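Local coordinates for penicillin-binding protein (Bacillus halodurans, PDB 3TG9) that probably binds penicillin and related beta-lactams at a serine-based site of the beta-lactamase type, and is likely linked to the membrane, at residues L16-A20 with N45-F51; L21-G25 with S306-V310; A202-I206 with A314-S318. All coordinates share one frame; numbering follows the deposited sequence.

Contact 1. Residues L16-A20 with N45-F51; sequences LSGTA and NEHHTRF
Thr19, at the start of strand 18-24, turns its side chain into the loop 45-51 and meets it on two fronts. Its OG1 lies 3.0 Å from Glu46 O. The same oxygen is 3.5 Å from Phe51 CE2, and Thr19 OG1 has its hydrogen bond with Ser33 OG. With CG2 anti to the backbone N and OG1 beside that N (chi1 -65°), the hydroxyl is directed at the loop backbone and the methyl comes past His47 CA, 4.4 Å from it. Thr19 and the Phe51 side chain cross at about a right angle. The outer end of the same ring lies against Gly18, where Phe51 CZ is 3.6 Å from Gly18 CA, so the bare glycine backbone packs directly on the aromatic group.

The Asn45 amide is turned toward Ser17 and Gly18. Its ND2 comes 2.8 Å from Ser17 OG; a hydrogen bond from this nitrogen goes to Leu34 O, and both side chains have a further partner in Asn315. Within the loop, a type I turn from Glu46 to Thr49 is held by a nearly straight bond from Glu46 N to Thr49 OG1 (2.7 Å, 166°).

The contact thus sets an irregular connection against one end of a strand in the antiparallel sheet. Strand 30-34 flanks Thr19 and His47, strand 308-314 meets Leu16 and Phe51, and helix 7-13 packs on Leu16.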
ATOM      1  N   LEU B  16       8.801  20.323  10.399  1.00 47.35           N
ATOM      2  CA  LEU B  16       9.110  18.899  10.366  1.00 44.90           C
ATOM      3  C   LEU B  16       7.986  18.064  10.942  1.00 45.30           C
ATOM      4  O   LEU B  16       7.661  18.185  12.127  1.00 46.43           O
ATOM      5  CB  LEU B  16      10.412  18.588  11.117  1.00 47.96           C
ATOM      6  CG  LEU B  16      10.861  17.121  11.022  1.00 41.79           C
ATOM      7  CD1 LEU B  16      11.322  16.798   9.612  1.00 36.07           C
ATOM      8  CD2 LEU B  16      11.965  16.813  12.014  1.00 41.09           C
ATOM      9  N   SER B  17       7.404  17.212  10.101  1.00 43.20           N
ATOM     10  CA  SER B  17       6.434  16.234  10.568  1.00 40.35           C
ATOM     11  C   SER B  17       7.156  14.982  11.044  1.00 35.54           C
ATOM     12  O   SER B  17       7.744  14.243  10.245  1.00 35.93           O
ATOM     13  CB  SER B  17       5.442  15.878   9.460  1.00 37.85           C
ATOM     14  OG  SER B  17       4.586  14.825   9.875  1.00 36.36           O
ATOM     15  N   GLY B  18       7.126  14.758  12.348  1.00 31.13           N
ATOM     16  CA  GLY B  18       7.713  13.573  12.936  1.00 29.42           C
ATOM     17  C   GLY B  18       7.832  13.742  14.437  1.00 37.21           C
ATOM     18  O   GLY B  18       7.033  14.451  15.054  1.00 38.35           O
ATOM     19  N   THR B  19       8.833  13.087  15.018  1.00 32.59           N
ATOM     20  CA  THR B  19       9.121  13.182  16.443  1.00 38.12           C
ATOM     21  C   THR B  19      10.628  13.315  16.688  1.00 39.96           C
ATOM     22  O   THR B  19      11.417  12.473  16.244  1.00 37.90           O
ATOM     23  CB  THR B  19       8.610  11.952  17.192  1.00 35.59           C
ATOM     24  OG1 THR B  19       7.177  11.917  17.122  1.00 38.75           O
ATOM     25  CG2 THR B  19       9.054  11.989  18.657  1.00 36.23           C
ATOM     26  N   ALA B  20      11.021  14.379  17.384  1.00 39.20           N
ATOM     27  CA  ALA B  20      12.417  14.566  17.786  1.00 37.84           C
ATOM     28  C   ALA B  20      12.601  14.308  19.276  1.00 37.08           C
ATOM     29  O   ALA B  20      11.671  14.489  20.062  1.00 39.97           O
ATOM     30  CB  ALA B  20      12.896  15.966  17.424  1.00 37.72           C
ATOM     31  N   ASN B  45       1.113  13.023  14.623  1.00 32.49           N
ATOM     32  CA  ASN B  45       2.305  12.377  15.143  1.00 32.67           C
ATOM     33  C   ASN B  45       2.370  12.616  16.637  1.00 32.27           C
ATOM     34  O   ASN B  45       2.186  13.751  17.093  1.00 32.66           O
ATOM     35  CB  ASN B  45       3.550  12.957  14.482  1.00 32.60           C
ATOM     36  CG  ASN B  45       3.775  12.406  13.101  1.00 29.50           C
ATOM     37  OD1 ASN B  45       3.751  11.197  12.898  1.00 28.13           O
ATOM     38  ND2 ASN B  45       3.996  13.290  12.137  1.00 30.20           N
ATOM     39  N   GLU B  46       2.621  11.559  17.403  1.00 32.99           N
ATOM     40  CA  GLU B  46       2.804  11.693  18.848  1.00 35.03           C
ATOM     41  C   GLU B  46       4.124  11.055  19.307  1.00 38.24           C
ATOM     42  O   GLU B  46       4.893  10.562  18.486  1.00 36.95           O
ATOM     43  CB  GLU B  46       1.627  11.075  19.601  1.00 41.58           C
ATOM     44  CG  GLU B  46       1.538   9.571  19.467  1.00 40.88           C
ATOM     45  CD  GLU B  46       1.158   8.898  20.772  1.00 45.99           C
ATOM     46  OE1 GLU B  46       1.468   9.466  21.843  1.00 48.80           O
ATOM     47  OE2 GLU B  46       0.559   7.797  20.728  1.00 50.65           O
ATOM     48  N   HIS B  47       4.387  11.053  20.612  1.00 34.98           N
ATOM     49  CA  HIS B  47       5.655  10.524  21.118  1.00 37.90           C
ATOM     50  C   HIS B  47       5.797   9.028  20.847  1.00 39.38           C
ATOM     51  O   HIS B  47       6.901   8.530  20.655  1.00 43.45           O
ATOM     52  CB  HIS B  47       5.832  10.807  22.623  1.00 38.09           C
ATOM     53  CG  HIS B  47       5.879  12.267  22.972  1.00 34.81           C
ATOM     54  ND1 HIS B  47       6.169  12.720  24.241  1.00 35.63           N
ATOM     55  CD2 HIS B  47       5.681  13.372  22.215  1.00 36.68           C
ATOM     56  CE1 HIS B  47       6.134  14.042  24.253  1.00 37.46           C
ATOM     57  NE2 HIS B  47       5.844  14.464  23.034  1.00 31.31           N
ATOM     58  N   HIS B  48       4.688   8.303  20.814  1.00 42.76           N
ATOM     59  CA  HIS B  48       4.770   6.848  20.710  1.00 39.80           C
ATOM     60  C   HIS B  48       4.519   6.332  19.297  1.00 32.66           C
ATOM     61  O   HIS B  48       4.426   5.128  19.070  1.00 35.08           O
ATOM     62  CB  HIS B  48       3.847   6.188  21.733  1.00 43.34           C
ATOM     63  CG  HIS B  48       4.145   6.595  23.143  1.00 53.45           C
ATOM     64  ND1 HIS B  48       3.496   7.636  23.770  1.00 55.79           N
ATOM     65  CD2 HIS B  48       5.055   6.127  24.032  1.00 58.55           C
ATOM     66  CE1 HIS B  48       3.978   7.780  24.994  1.00 60.58           C
ATOM     67  NE2 HIS B  48       4.925   6.877  25.177  1.00 59.20           N
ATOM     68  N   THR B  49       4.425   7.260  18.354  1.00 34.37           N
ATOM     69  CA  THR B  49       4.274   6.931  16.943  1.00 33.27           C
ATOM     70  C   THR B  49       5.531   6.235  16.435  1.00 33.85           C
ATOM     71  O   THR B  49       6.644   6.722  16.658  1.00 28.74           O
ATOM     72  CB  THR B  49       4.109   8.204  16.103  1.00 33.37           C
ATOM     73  OG1 THR B  49       3.016   8.986  16.602  1.00 32.91           O
ATOM     74  CG2 THR B  49       3.867   7.860  14.650  1.00 29.17           C
ATOM     75  N   ARG B  50       5.357   5.105  15.752  1.00 30.70           N
ATOM     76  CA  ARG B  50       6.482   4.428  15.109  1.00 29.51           C
ATOM     77  C   ARG B  50       6.798   5.002  13.736  1.00 28.29           C
ATOM     78  O   ARG B  50       5.894   5.256  12.937  1.00 27.42           O
ATOM     79  CB  ARG B  50       6.217   2.938  14.962  1.00 29.45           C
ATOM     80  CG  ARG B  50       6.334   2.186  16.236  1.00 32.40           C
ATOM     81  CD  ARG B  50       4.958   1.872  16.808  1.00 38.79           C
ATOM     82  NE  ARG B  50       5.080   0.688  17.636  1.00 36.41           N
ATOM     83  CZ  ARG B  50       4.175  -0.266  17.715  1.00 38.28           C
ATOM     84  NH1 ARG B  50       3.041  -0.164  17.034  1.00 35.77           N
ATOM     85  NH2 ARG B  50       4.406  -1.312  18.503  1.00 45.56           N
ATOM     86  N   PHE B  51       8.090   5.182  13.467  1.00 25.83           N
ATOM     87  CA  PHE B  51       8.553   5.723  12.201  1.00 26.12           C
ATOM     88  C   PHE B  51       9.522   4.760  11.526  1.00 26.69           C
ATOM     89  O   PHE B  51      10.337   4.125  12.194  1.00 25.42           O
ATOM     90  CB  PHE B  51       9.266   7.057  12.414  1.00 25.35           C
ATOM     91  CG  PHE B  51       8.375   8.158  12.910  1.00 25.30           C
ATOM     92  CD1 PHE B  51       7.773   9.031  12.018  1.00 24.68           C
ATOM     93  CD2 PHE B  51       8.163   8.340  14.271  1.00 24.91           C
ATOM     94  CE1 PHE B  51       6.974  10.056  12.465  1.00 26.58           C
ATOM     95  CE2 PHE B  51       7.365   9.364  14.726  1.00 25.97           C
ATOM     96  CZ  PHE B  51       6.767  10.225  13.821  1.00 31.85           C
TER

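Contact 2. Residues L21-G25 with S306-V310; sequences LMKKG and SNGIV
Lys23 and Ile309 form a hydrogen-bonded pair in the antiparallel ladder that joins strands 18-24 and 308-314, neighbours in the large sheet of this beta-lactamase-type fold. The segments run almost exactly antiparallel, at 177°, with axes 4.7 Å apart. Two backbone bonds close the Lys23-Ile309 ring, Lys23 N to Ile309 O at 2.8 Å and Ile309 N to Lys23 O at 2.9 Å, each donor lying in the plane of the carbonyl it meets. Met22 with Val310 and Lys24 with Gly308 are the flanking non-hydrogen-bonded pairs. There CA-H...O contacts supplement the ladder, as from Gly308 CA to Lys23 O at 3.2 Å.

Side-chain packing is divided between the two faces. Lys23 and Ile309 share one, meeting through their CB atoms while the lysine NZ bonds Asp27 O; Leu21 CD2 also nears Ile309 CG2 at 4.4 Å, and helix 234-245 covers them. Met22 and Val310 lie on the other, under helix 320-330. Val310 CG1, anti to the backbone N (chi1 179°), is brought to 3.6 Å from Leu21 O.

At the Gly25 end of the ladder, Asn307 and Gly308 both face Tyr303 in a G1 beta bulge. A water donates to Gly25 O and Asn307 O. The bond from Gly25 N to Asn307 O, 3.1 Å long, arrives well above the carbonyl plane, 57° out of it.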
ATOM      1  N   LEU B  21      13.799  13.880  19.661  1.00 34.17           N
ATOM      2  CA  LEU B  21      14.124  13.626  21.060  1.00 36.38           C
ATOM      3  C   LEU B  21      15.546  14.097  21.383  1.00 41.52           C
ATOM      4  O   LEU B  21      16.453  13.998  20.549  1.00 38.11           O
ATOM      5  CB  LEU B  21      13.963  12.136  21.389  1.00 34.41           C
ATOM      6  CG  LEU B  21      14.438  11.597  22.740  1.00 32.27           C
ATOM      7  CD1 LEU B  21      13.740  10.303  23.066  1.00 33.50           C
ATOM      8  CD2 LEU B  21      15.939  11.379  22.755  1.00 36.78           C
ATOM      9  N   MET B  22      15.733  14.614  22.595  1.00 40.13           N
ATOM     10  CA  MET B  22      17.071  14.979  23.079  1.00 44.93           C
ATOM     11  C   MET B  22      17.242  14.607  24.542  1.00 42.74           C
ATOM     12  O   MET B  22      16.401  14.933  25.372  1.00 42.49           O
ATOM     13  CB  MET B  22      17.331  16.472  22.929  1.00 41.03           C
ATOM     14  CG  MET B  22      18.243  17.001  24.013  1.00 51.04           C
ATOM     15  SD  MET B  22      18.262  18.795  24.105  1.00 64.91           S
ATOM     16  CE  MET B  22      19.560  19.176  22.940  1.00 54.41           C
ATOM     17  N   LYS B  23      18.329  13.921  24.857  1.00 38.38           N
ATOM     18  CA  LYS B  23      18.595  13.547  26.234  1.00 42.58           C
ATOM     19  C   LYS B  23      20.023  13.909  26.634  1.00 45.46           C
ATOM     20  O   LYS B  23      20.976  13.578  25.921  1.00 40.83           O
ATOM     21  CB  LYS B  23      18.337  12.060  26.449  1.00 38.07           C
ATOM     22  CG  LYS B  23      19.086  11.476  27.622  1.00 42.58           C
ATOM     23  CD  LYS B  23      18.348  10.303  28.228  1.00 44.08           C
ATOM     24  CE  LYS B  23      19.168   9.659  29.318  1.00 49.71           C
ATOM     25  NZ  LYS B  23      18.344   9.347  30.510  1.00 54.65           N
ATOM     26  N   LYS B  24      20.156  14.596  27.767  1.00 45.79           N
ATOM     27  CA  LYS B  24      21.464  15.015  28.275  1.00 46.54           C
ATOM     28  C   LYS B  24      21.898  14.185  29.473  1.00 45.50           C
ATOM     29  O   LYS B  24      21.438  14.399  30.589  1.00 48.42           O
ATOM     30  CB  LYS B  24      21.455  16.505  28.637  1.00 51.39           C
ATOM     31  CG  LYS B  24      20.942  17.396  27.515  1.00 54.19           C
ATOM     32  CD  LYS B  24      21.553  18.794  27.555  1.00 61.96           C
ATOM     33  CE  LYS B  24      20.766  19.743  28.448  1.00 68.45           C
ATOM     34  NZ  LYS B  24      21.244  21.153  28.302  1.00 63.36           N
ATOM     35  N   GLY B  25      22.784  13.228  29.228  1.00 47.84           N
ATOM     36  CA  GLY B  25      23.327  12.402  30.286  1.00 44.05           C
ATOM     37  C   GLY B  25      22.286  11.618  31.050  1.00 51.46           C
ATOM     38  O   GLY B  25      21.809  10.584  30.576  1.00 53.24           O
ATOM     39  N   SER B 306      29.064  14.783  26.121  1.00 44.85           N
ATOM     40  CA  SER B 306      28.018  15.168  27.047  1.00 44.18           C
ATOM     41  C   SER B 306      27.160  13.969  27.405  1.00 45.20           C
ATOM     42  O   SER B 306      26.183  14.094  28.141  1.00 47.06           O
ATOM     43  CB  SER B 306      27.166  16.271  26.425  1.00 44.37           C
ATOM     44  OG  SER B 306      27.109  16.120  25.013  1.00 46.87           O
ATOM     45  N   ASN B 307      27.550  12.800  26.905  1.00 43.46           N
ATOM     46  CA  ASN B 307      26.676  11.635  26.938  1.00 46.01           C
ATOM     47  C   ASN B 307      25.282  11.999  26.447  1.00 40.47           C
ATOM     48  O   ASN B 307      24.284  11.577  27.014  1.00 40.93           O
ATOM     49  CB  ASN B 307      26.618  11.018  28.337  1.00 49.53           C
ATOM     50  CG  ASN B 307      27.635   9.909  28.522  1.00 56.43           C
ATOM     51  OD1 ASN B 307      27.442   9.002  29.332  1.00 61.51           O
ATOM     52  ND2 ASN B 307      28.725   9.970  27.760  1.00 49.17           N
ATOM     53  N   GLY B 308      25.231  12.805  25.392  1.00 40.06           N
ATOM     54  CA  GLY B 308      23.969  13.242  24.831  1.00 39.71           C
ATOM     55  C   GLY B 308      23.428  12.244  23.828  1.00 36.66           C
ATOM     56  O   GLY B 308      24.188  11.478  23.243  1.00 34.56           O
ATOM     57  N   ILE B 309      22.110  12.238  23.657  1.00 40.58           N
ATOM     58  CA  ILE B 309      21.444  11.421  22.639  1.00 34.89           C
ATOM     59  C   ILE B 309      20.435  12.300  21.927  1.00 33.61           C
ATOM     60  O   ILE B 309      19.653  13.002  22.572  1.00 36.25           O
ATOM     61  CB  ILE B 309      20.698  10.218  23.248  1.00 35.79           C
ATOM     62  CG1 ILE B 309      21.674   9.242  23.907  1.00 39.32           C
ATOM     63  CG2 ILE B 309      19.893   9.488  22.186  1.00 35.66           C
ATOM     64  CD1 ILE B 309      20.979   8.129  24.683  1.00 35.37           C
ATOM     65  N   VAL B 310      20.480  12.286  20.600  1.00 28.32           N
ATOM     66  CA  VAL B 310      19.476  12.964  19.785  1.00 30.19           C
ATOM     67  C   VAL B 310      18.831  11.947  18.834  1.00 31.56           C
ATOM     68  O   VAL B 310      19.487  11.039  18.330  1.00 31.47           O
ATOM     69  CB  VAL B 310      20.062  14.160  18.994  1.00 34.30           C
ATOM     70  CG1 VAL B 310      18.987  14.824  18.136  1.00 32.44           C
ATOM     71  CG2 VAL B 310      20.671  15.171  19.949  1.00 37.39           C
TER
HETATM   72  O   HOH W   1      23.536   8.846  28.562  1.00 48.36           O

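Contact 3. Residues A202-I206 with A314-S318; sequences ALGYI and ANQSS
Asn315 enters the contact as strand 308-314 ends, its CB set 3.9 Å against the methyl CB of Ala202. Its CG lies between the backbone N and the carbonyl carbon (chi1 70°), which carries the amide across to the 202-206 backbone. There Asn315 ND2 donates to Leu203 O at 2.7 Å, meeting the carbonyl almost head-on, with the acceptor only 7° out of the amide plane. The same nitrogen also bonds Phe36 O, while OD1 accepts from Ser17 OG and Asn45 ND2, so several bonds fix the rotation of this buried amide. Alongside it runs the Tyr205 side chain, pointing the same way but with its ring turned 82° from the amide plane; Asn315 ND2 sits at the ring edge, 3.4 Å from Tyr205 CD2.

Asn315 O then takes Tyr205 N at 3.2 Å, the donor lying above the carbonyl plane. This backbone bond ties the start of the two-stranded antiparallel sheet 205-207/213-215 to the segment leaving the main sheet of the beta-lactamase-type fold, while Tyr205 OH reaches Arg39 N. Gln316 follows, its CA 3.8 Å from Tyr205 O, and its side chain leads away, where OE1 accepts from Ser17 N. At Ser317 the backbone is linked indirectly: a water donates to Tyr205 O at 2.7 Å and accepts from Ser317 N at 2.9 Å, and Ser317 OG bonds Gly295 N.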
ATOM      1  N   ALA B 202       3.368   5.693  11.680  1.00 26.63           N
ATOM      2  CA  ALA B 202       3.174   6.783  10.746  1.00 29.50           C
ATOM      3  C   ALA B 202       3.299   6.268   9.313  1.00 30.41           C
ATOM      4  O   ALA B 202       4.097   5.362   9.041  1.00 27.68           O
ATOM      5  CB  ALA B 202       4.190   7.903  11.019  1.00 26.31           C
ATOM      6  N   LEU B 203       2.487   6.828   8.419  1.00 25.17           N
ATOM      7  CA  LEU B 203       2.615   6.592   6.989  1.00 28.45           C
ATOM      8  C   LEU B 203       3.675   7.549   6.451  1.00 34.22           C
ATOM      9  O   LEU B 203       3.864   8.645   6.995  1.00 27.35           O
ATOM     10  CB  LEU B 203       1.273   6.798   6.259  1.00 29.10           C
ATOM     11  CG  LEU B 203       0.264   5.636   6.320  1.00 29.45           C
ATOM     12  CD1 LEU B 203      -0.019   5.260   7.750  1.00 34.00           C
ATOM     13  CD2 LEU B 203      -1.045   5.958   5.603  1.00 33.96           C
ATOM     14  N   GLY B 204       4.366   7.129   5.394  1.00 29.84           N
ATOM     15  CA  GLY B 204       5.427   7.924   4.810  1.00 29.00           C
ATOM     16  C   GLY B 204       4.926   8.710   3.624  1.00 27.76           C
ATOM     17  O   GLY B 204       4.403   8.136   2.674  1.00 29.07           O
ATOM     18  N   TYR B 205       5.060  10.028   3.681  1.00 23.81           N
ATOM     19  CA  TYR B 205       4.496  10.870   2.639  1.00 25.28           C
ATOM     20  C   TYR B 205       5.547  11.392   1.664  1.00 35.02           C
ATOM     21  O   TYR B 205       6.621  11.885   2.062  1.00 27.99           O
ATOM     22  CB  TYR B 205       3.660  11.999   3.250  1.00 30.96           C
ATOM     23  CG  TYR B 205       2.439  11.465   3.968  1.00 30.50           C
ATOM     24  CD1 TYR B 205       1.236  11.284   3.290  1.00 33.75           C
ATOM     25  CD2 TYR B 205       2.500  11.099   5.305  1.00 29.60           C
ATOM     26  CE1 TYR B 205       0.117  10.776   3.933  1.00 32.74           C
ATOM     27  CE2 TYR B 205       1.387  10.584   5.959  1.00 31.05           C
ATOM     28  CZ  TYR B 205       0.196  10.424   5.263  1.00 30.39           C
ATOM     29  OH  TYR B 205      -0.908   9.913   5.903  1.00 30.35           O
ATOM     30  N   ILE B 206       5.220  11.250   0.382  1.00 27.89           N
ATOM     31  CA  ILE B 206       6.054  11.712  -0.713  1.00 32.37           C
ATOM     32  C   ILE B 206       5.388  12.911  -1.365  1.00 38.63           C
ATOM     33  O   ILE B 206       4.232  12.830  -1.790  1.00 37.25           O
ATOM     34  CB  ILE B 206       6.201  10.635  -1.811  1.00 29.92           C
ATOM     35  CG1 ILE B 206       6.686   9.303  -1.232  1.00 27.50           C
ATOM     36  CG2 ILE B 206       7.130  11.126  -2.906  1.00 29.97           C
ATOM     37  CD1 ILE B 206       6.718   8.168  -2.261  1.00 26.49           C
ATOM     38  N   ALA B 314      11.180  11.290  11.084  1.00 26.25           N
ATOM     39  CA  ALA B 314      10.215  12.037  10.283  1.00 27.53           C
ATOM     40  C   ALA B 314       9.534  11.165   9.233  1.00 29.45           C
ATOM     41  O   ALA B 314      10.188  10.332   8.600  1.00 28.98           O
ATOM     42  CB  ALA B 314      10.874  13.227   9.627  1.00 29.70           C
ATOM     43  N   ASN B 315       8.225  11.366   9.056  1.00 28.66           N
ATOM     44  CA  ASN B 315       7.478  10.685   7.997  1.00 29.72           C
ATOM     45  C   ASN B 315       7.309  11.573   6.770  1.00 30.23           C
ATOM     46  O   ASN B 315       6.252  11.608   6.156  1.00 30.74           O
ATOM     47  CB  ASN B 315       6.135  10.102   8.496  1.00 27.25           C
ATOM     48  CG  ASN B 315       5.088  11.174   8.830  1.00 34.13           C
ATOM     49  OD1 ASN B 315       5.404  12.217   9.418  1.00 30.03           O
ATOM     50  ND2 ASN B 315       3.819  10.902   8.472  1.00 27.82           N
ATOM     51  N   GLN B 316       8.370  12.307   6.450  1.00 30.48           N
ATOM     52  CA  GLN B 316       8.483  13.035   5.189  1.00 31.76           C
ATOM     53  C   GLN B 316       9.891  12.822   4.642  1.00 27.95           C
ATOM     54  O   GLN B 316      10.759  12.271   5.327  1.00 28.48           O
ATOM     55  CB  GLN B 316       8.218  14.524   5.384  1.00 35.80           C
ATOM     56  CG  GLN B 316       9.256  15.213   6.249  1.00 34.67           C
ATOM     57  CD  GLN B 316       8.945  16.683   6.477  1.00 41.71           C
ATOM     58  OE1 GLN B 316       8.083  17.031   7.283  1.00 39.90           O
ATOM     59  NE2 GLN B 316       9.667  17.556   5.776  1.00 41.49           N
ATOM     60  N   SER B 317      10.118  13.259   3.411  1.00 27.94           N
ATOM     61  CA  SER B 317      11.341  12.912   2.690  1.00 29.47           C
ATOM     62  C   SER B 317      12.637  13.606   3.162  1.00 35.87           C
ATOM     63  O   SER B 317      13.709  13.011   3.099  1.00 34.93           O
ATOM     64  CB  SER B 317      11.128  13.094   1.185  1.00 32.11           C
ATOM     65  OG  SER B 317      10.220  12.119   0.686  1.00 32.84           O
ATOM     66  N   SER B 318      12.550  14.848   3.633  1.00 33.01           N
ATOM     67  CA  SER B 318      13.736  15.546   4.119  1.00 36.93           C
ATOM     68  C   SER B 318      13.432  16.475   5.290  1.00 39.05           C
ATOM     69  O   SER B 318      12.277  16.798   5.554  1.00 38.93           O
ATOM     70  CB  SER B 318      14.400  16.330   2.988  1.00 42.61           C
ATOM     71  OG  SER B 318      13.458  17.176   2.357  1.00 48.17           O
TER
HETATM   72  O   HOH W   2       7.947  14.241   1.760  1.00 35.48           O

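How the contacts relate
All three contacts are partly buried. Contacts 1 and 2 divide strand 18-24 between them: contact 2 is regular ladder pairing with strand 308-314 and reaches exposed residues at its turn end, whereas contact 1 sets the strand's first part against an irregular loop. Contact 3 begins where strand 308-314 runs out, about 24 Å from contact 2 between centres. Contacts 1 and 3 lie only about 10 Å apart and touch: Asn315 belongs to the polar network of both, a probable bond joins Arg50 O and Ala202 N, and Ala314 CB packs on Leu16 CD1. Backbone pairing dominates contact 2; contacts 1 and 3 each combine a side-chain amide with an aromatic ring.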